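Local coordinates for GGDEF family protein (Vibrio cholerae, PDB 5GZS), which probably makes the second messenger cyclic di-GMP and binds arginine in a periplasmic portion built from two solute-binding-protein modules, at residues V253-E258 / K435-E440; I206-L211 / C257-L262. All blocks are in the same frame, centred on the assembly; numbering follows the deposited sequence.

Helix 248-259 is common to both contacts, and its C-terminal end shows how nearby positions can serve two partners. Contact 1 lies within the second solute-binding-like module and is only partly buried: a single leucine from the link between helices 421-435 and 439-445 rests on the helix. Contact 2 is the more buried and the larger, 201 against 114 Å², and brings the same helix end against the long helix 189-218. Both are chiefly van der Waals packing, with no hydrogen bonds between their segments, but contact 2 adds a lysine chain over selenium. Met-259 joins them, since it also touches Leu-437, while Met-436 reaches back to Leu-211.

Contact 1 of 2, residues V253-E258 / K435-E440; sequences VFQACE and KMLNTE
The helix of a beta-alpha-beta crossover, running between the neighbouring parallel strands 226-230 and 264-266, here receives a leucine from the far end of the chain: Leu-437 lies against Gln-255 and Ala-256 of helix 248-259. The CA atoms of Leu-437 and Ala-256 are 7.5 Å apart, the closest such pair across the segments. Leu-437 belongs to neither of the flanking helices. Its extended backbone (psi 161°) links helix 421-435 to helix 439-445, whose N-cap position is held by Asn-438, and from this link its side chain points at the crossover helix. The two methyls divide the work. CD2 of Leu-437 meets Gln-255 at its base, 3.9 Å from CB, while CD1 turns to the neighbouring residue and stands 4.1 Å from the backbone N of Ala-256 and 4.3 Å from its CB. With CG of Leu-437 opposite the carbonyl carbon (chi1 -72°), the fork is carried out to straddle these two positions. Gln-255 crosses the leucine obliquely, its chain extended beyond CG; its OE1 is 4.1 Å from Leu-437 CD2, a packing distance and no polar link, so the amide oxygen lies beside the methyl while the aliphatic root bears on it. Val-252 and Met-259 also touch Leu-437, which therefore bears on residues spaced i, i+3, i+4 and i+7. Nearby, Phe-430 and Ala-433 of helix 421-435 cover Ala-256, and Cys-257 ties the helix to strand 264-266 through its disulfide with Cys-264. The four helix positions are spaced like the hole of knobs-into-holes packing, but the leucine that fills the place of the knob comes from a connecting turn, not from a second helix, and joins the C-terminal helices to the first crossover of a lobe in the periplasmic solute-binding-protein fold.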
loop_
_atom_site.group_PDB
_atom_site.type_symbol
_atom_site.label_atom_id
_atom_site.label_comp_id
_atom_site.label_asym_id
_atom_site.label_seq_id
_atom_site.Cartn_x
_atom_site.Cartn_y
_atom_site.Cartn_z
ATOM N N VAL A 253 -23.220 2.319 8.758
ATOM C CA VAL A 253 -23.820 3.119 9.816
ATOM C C VAL A 253 -24.834 2.284 10.578
ATOM O O VAL A 253 -24.721 2.137 11.796
ATOM C CB VAL A 253 -24.472 4.407 9.269
ATOM C CG1 VAL A 253 -25.470 4.970 10.247
ATOM C CG2 VAL A 253 -23.389 5.445 8.970
ATOM N N PHE A 254 -25.796 1.711 9.853
ATOM C CA PHE A 254 -26.850 0.900 10.446
ATOM C C PHE A 254 -26.341 -0.297 11.241
ATOM O O PHE A 254 -26.787 -0.520 12.367
ATOM C CB PHE A 254 -27.798 0.413 9.368
ATOM C CG PHE A 254 -28.876 1.386 9.050
ATOM C CD1 PHE A 254 -29.391 2.206 10.046
ATOM C CD2 PHE A 254 -29.364 1.503 7.764
ATOM C CE1 PHE A 254 -30.391 3.119 9.769
ATOM C CE2 PHE A 254 -30.363 2.408 7.475
ATOM C CZ PHE A 254 -30.876 3.225 8.482
ATOM N N GLN A 255 -25.419 -1.064 10.666
ATOM C CA GLN A 255 -24.876 -2.240 11.357
ATOM C C GLN A 255 -24.012 -1.859 12.552
ATOM O O GLN A 255 -23.966 -2.580 13.554
ATOM C CB GLN A 255 -24.079 -3.110 10.396
ATOM C CG GLN A 255 -24.953 -3.796 9.354
ATOM C CD GLN A 255 -24.117 -4.479 8.296
ATOM O OE1 GLN A 255 -23.044 -4.993 8.600
ATOM N NE2 GLN A 255 -24.593 -4.475 7.045
ATOM N N ALA A 256 -23.318 -0.732 12.448
ATOM C CA ALA A 256 -22.667 -0.182 13.616
ATOM C C ALA A 256 -23.727 0.184 14.637
ATOM O O ALA A 256 -23.524 -0.014 15.846
ATOM C CB ALA A 256 -21.847 1.012 13.274
ATOM N N CYS A 257 -24.861 0.707 14.171
ATOM C CA CYS A 257 -25.908 1.088 15.140
ATOM C C CYS A 257 -26.447 -0.173 15.836
ATOM O O CYS A 257 -26.925 -0.119 16.970
ATOM C CB CYS A 257 -27.055 1.869 14.481
ATOM S SG CYS A 257 -26.621 3.529 13.915
ATOM N N GLU A 258 -26.344 -1.302 15.140
ATOM C CA GLU A 258 -26.829 -2.565 15.656
ATOM C C GLU A 258 -25.796 -3.118 16.629
ATOM O O GLU A 258 -26.132 -3.575 17.723
ATOM C CB GLU A 258 -27.115 -3.536 14.508
ATOM C CG GLU A 258 -28.598 -3.565 14.125
ATOM C CD GLU A 258 -28.830 -3.668 12.629
ATOM O OE1 GLU A 258 -29.919 -3.253 12.171
ATOM O OE2 GLU A 258 -27.919 -4.145 11.919
ATOM N N LYS A 435 -14.676 -0.920 13.652
ATOM C CA LYS A 435 -13.555 -1.875 13.699
ATOM C C LYS A 435 -14.032 -3.316 13.681
ATOM O O LYS A 435 -13.601 -4.105 12.830
ATOM C CB LYS A 435 -12.667 -1.655 14.915
ATOM C CG LYS A 435 -11.833 -0.406 14.782
ATOM C CD LYS A 435 -10.827 -0.236 15.879
ATOM C CE LYS A 435 -10.520 1.243 16.025
ATOM N NZ LYS A 435 -9.151 1.545 16.544
HETATM N N MSE A 436 -14.939 -3.635 14.594
HETATM C CA MSE A 436 -15.471 -4.971 14.710
HETATM C C MSE A 436 -16.260 -5.365 13.496
HETATM O O MSE A 436 -16.655 -6.549 13.415
HETATM C CB MSE A 436 -16.376 -5.042 15.935
HETATM C CG MSE A 436 -15.561 -5.263 17.204
HETATM SE SE MSE A 436 -16.770 -5.337 18.758
HETATM C CE MSE A 436 -16.087 -3.754 19.712
ATOM N N LEU A 437 -16.514 -4.455 12.555
ATOM C CA LEU A 437 -17.290 -4.861 11.412
ATOM C C LEU A 437 -16.429 -5.485 10.343
ATOM O O LEU A 437 -15.229 -5.307 10.341
ATOM C CB LEU A 437 -18.070 -3.689 10.829
ATOM C CG LEU A 437 -19.283 -3.102 11.552
ATOM C CD1 LEU A 437 -19.681 -1.803 10.911
ATOM C CD2 LEU A 437 -20.465 -4.040 11.623
ATOM N N ASN A 438 -17.063 -6.227 9.445
ATOM C CA ASN A 438 -16.429 -6.702 8.240
ATOM C C ASN A 438 -16.767 -5.783 7.098
ATOM O O ASN A 438 -17.729 -5.975 6.390
ATOM C CB ASN A 438 -16.837 -8.129 7.911
ATOM C CG ASN A 438 -15.892 -8.798 6.941
ATOM O OD1 ASN A 438 -14.909 -8.232 6.527
ATOM N ND2 ASN A 438 -16.209 -10.002 6.567
ATOM N N THR A 439 -15.928 -4.776 6.957
ATOM C CA THR A 439 -16.149 -3.693 6.038
ATOM C C THR A 439 -15.836 -4.124 4.648
ATOM O O THR A 439 -16.532 -3.806 3.719
ATOM C CB THR A 439 -15.308 -2.445 6.407
ATOM O OG1 THR A 439 -13.999 -2.539 5.836
ATOM C CG2 THR A 439 -15.202 -2.299 7.904
ATOM N N GLU A 440 -14.766 -4.864 4.519
ATOM C CA GLU A 440 -14.401 -5.400 3.240
ATOM C C GLU A 440 -15.564 -6.105 2.598
ATOM O O GLU A 440 -15.827 -5.875 1.437
ATOM C CB GLU A 440 -13.208 -6.322 3.391
ATOM C CG GLU A 440 -12.012 -5.652 4.042
ATOM C CD GLU A 440 -10.702 -5.982 3.362
ATOM O OE1 GLU A 440 -10.681 -6.891 2.510
ATOM O OE2 GLU A 440 -9.688 -5.334 3.690
#

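Contact 2 of 2, residues I206-L211 / C257-L262; sequences IRKQAL and CEMLLL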
loop_
_atom_site.group_PDB
_atom_site.type_symbol
_atom_site.label_atom_id
_atom_site.label_comp_id
_atom_site.label_asym_id
_atom_site.label_seq_id
_atom_site.Cartn_x
_atom_site.Cartn_y
_atom_site.Cartn_z
ATOM N N ILE A 206 -18.299 -11.944 22.989
ATOM C CA ILE A 206 -17.458 -11.346 24.030
ATOM C C ILE A 206 -17.105 -9.917 23.696
ATOM O O ILE A 206 -17.147 -9.028 24.567
ATOM C CB ILE A 206 -16.137 -12.119 24.229
ATOM C CG1 ILE A 206 -16.395 -13.465 24.883
ATOM C CG2 ILE A 206 -15.096 -11.292 25.053
ATOM C CD1 ILE A 206 -15.122 -14.272 25.036
ATOM N N ARG A 207 -16.732 -9.692 22.438
ATOM C CA ARG A 207 -16.395 -8.326 22.007
ATOM C C ARG A 207 -17.616 -7.391 21.960
ATOM O O ARG A 207 -17.500 -6.246 22.342
ATOM C CB ARG A 207 -15.680 -8.367 20.674
ATOM C CG ARG A 207 -14.264 -8.875 20.895
ATOM C CD ARG A 207 -13.687 -9.443 19.617
ATOM N NE ARG A 207 -13.311 -8.388 18.693
ATOM C CZ ARG A 207 -13.374 -8.504 17.381
ATOM N NH1 ARG A 207 -13.784 -9.635 16.833
ATOM N NH2 ARG A 207 -13.001 -7.492 16.621
ATOM N N LYS A 208 -18.785 -7.893 21.582
ATOM C CA LYS A 208 -19.990 -7.080 21.658
ATOM C C LYS A 208 -20.317 -6.662 23.093
ATOM O O LYS A 208 -20.707 -5.530 23.364
ATOM C CB LYS A 208 -21.177 -7.836 21.078
ATOM C CG LYS A 208 -21.211 -7.838 19.566
ATOM C CD LYS A 208 -22.252 -8.826 19.080
ATOM C CE LYS A 208 -22.514 -8.696 17.581
ATOM N NZ LYS A 208 -23.412 -9.817 17.216
ATOM N N GLN A 209 -20.202 -7.624 24.003
ATOM C CA GLN A 209 -20.550 -7.411 25.401
ATOM C C GLN A 209 -19.682 -6.323 26.007
ATOM O O GLN A 209 -20.167 -5.459 26.737
ATOM C CB GLN A 209 -20.397 -8.710 26.195
ATOM C CG GLN A 209 -20.740 -8.579 27.671
ATOM C CD GLN A 209 -19.655 -9.134 28.572
ATOM O OE1 GLN A 209 -18.470 -9.075 28.246
ATOM N NE2 GLN A 209 -20.056 -9.680 29.715
ATOM N N ALA A 210 -18.392 -6.368 25.696
ATOM C CA ALA A 210 -17.450 -5.355 26.196
ATOM C C ALA A 210 -17.879 -4.002 25.634
ATOM O O ALA A 210 -18.031 -3.042 26.378
ATOM C CB ALA A 210 -16.031 -5.676 25.809
ATOM N N LEU A 211 -18.139 -3.974 24.324
ATOM C CA LEU A 211 -18.556 -2.774 23.644
ATOM C C LEU A 211 -19.872 -2.258 24.227
ATOM O O LEU A 211 -20.011 -1.072 24.534
ATOM C CB LEU A 211 -18.707 -3.019 22.129
ATOM C CG LEU A 211 -19.221 -1.785 21.369
ATOM C CD1 LEU A 211 -18.399 -0.555 21.720
ATOM C CD2 LEU A 211 -19.215 -1.978 19.868
ATOM N N CYS A 257 -24.861 0.707 14.171
ATOM C CA CYS A 257 -25.908 1.088 15.140
ATOM C C CYS A 257 -26.447 -0.173 15.836
ATOM O O CYS A 257 -26.925 -0.119 16.970
ATOM C CB CYS A 257 -27.055 1.869 14.481
ATOM S SG CYS A 257 -26.621 3.529 13.915
ATOM N N GLU A 258 -26.344 -1.302 15.140
ATOM C CA GLU A 258 -26.829 -2.565 15.656
ATOM C C GLU A 258 -25.796 -3.118 16.629
ATOM O O GLU A 258 -26.132 -3.575 17.723
ATOM C CB GLU A 258 -27.115 -3.536 14.508
ATOM C CG GLU A 258 -28.598 -3.565 14.125
ATOM C CD GLU A 258 -28.830 -3.668 12.629
ATOM O OE1 GLU A 258 -29.919 -3.253 12.171
ATOM O OE2 GLU A 258 -27.919 -4.145 11.919
HETATM N N MSE A 259 -24.536 -3.030 16.223
HETATM C CA MSE A 259 -23.406 -3.352 17.073
HETATM C C MSE A 259 -23.531 -2.709 18.469
HETATM O O MSE A 259 -23.116 -3.291 19.464
HETATM C CB MSE A 259 -22.099 -2.894 16.398
HETATM C CG MSE A 259 -20.872 -3.705 16.790
HETATM SE SE MSE A 259 -21.052 -5.463 15.920
HETATM C CE MSE A 259 -19.796 -5.245 14.465
ATOM N N LEU A 260 -24.104 -1.512 18.549
ATOM C CA LEU A 260 -24.084 -0.775 19.805
ATOM C C LEU A 260 -25.432 -0.783 20.510
ATOM O O LEU A 260 -25.586 -0.188 21.580
ATOM C CB LEU A 260 -23.648 0.671 19.574
ATOM C CG LEU A 260 -22.315 0.927 18.881
ATOM C CD1 LEU A 260 -22.413 2.251 18.120
ATOM C CD2 LEU A 260 -21.197 0.981 19.908
ATOM N N LEU A 261 -26.395 -1.460 19.900
ATOM C CA LEU A 261 -27.763 -1.539 20.395
ATOM C C LEU A 261 -28.369 -0.173 20.585
ATOM O O LEU A 261 -29.187 0.030 21.486
ATOM C CB LEU A 261 -27.842 -2.319 21.700
ATOM C CG LEU A 261 -27.625 -3.827 21.606
ATOM C CD1 LEU A 261 -28.150 -4.426 22.884
ATOM C CD2 LEU A 261 -28.330 -4.414 20.394
ATOM N N LEU A 262 -27.978 0.759 19.718
ATOM C CA LEU A 262 -28.688 2.016 19.586
ATOM C C LEU A 262 -29.678 1.935 18.436
ATOM O O LEU A 262 -29.465 1.210 17.466
ATOM C CB LEU A 262 -27.727 3.164 19.328
ATOM C CG LEU A 262 -26.460 3.251 20.157
ATOM C CD1 LEU A 262 -25.560 4.180 19.442
ATOM C CD2 LEU A 262 -26.764 3.766 21.566
#
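Met-259, a selenomethionine, is the first residue of segment 257-262 to meet helix 189-218, and it touches both Lys-208 and Leu-211. Its CG lies opposite the backbone N (chi1 -152°), and the chain then bends twice, which separates two points of contact. CG is placed 3.9 Å from CD2 of Leu-211, whereas SE lies 3.9 Å from CE of Lys-208. The lysine reaches the selenium as an extended chain crossing at about a right angle, so the touching atom is the last carbon before the ammonium group. The carbonyl oxygen of Met-259 is taken by NE of Arg-212, one residue beyond the packed segment, giving a polar bond beside the apolar patch. Leu-260 follows, and its CD2 fits against the branched end of Leu-211: it is 3.6 Å from CD2 and 3.7 Å from CD1 of that leucine, and its distance to CG is also 3.7 Å. One methyl is thus set against the whole isopropyl fork, whose CD2 is shared between Leu-260 and Met-259. Ala-433 of helix 421-435 packs on both of these residues, and Val-215 extends the long helix's cover over Leu-260. At Leu-261 the helix ends in a Schellman motif: phi turns positive (56°), and the closing bonds run from Leu-261 N to Glu-258 O and, weakly, from Leu-262 N to Cys-257 O. The chain leaves the helix there, and Leu-262 also packs on Val-215. Elsewhere on the long helix, Ala-210 and Arg-207 touch Leu-148 of the first module, so helix 189-218 bears on both modules. With branched methyls, selenium and a lysine's carbon chain doing the touching, the contact between the segments rests on shape and burial, and directional polar bonding enters at its border, through Arg-212.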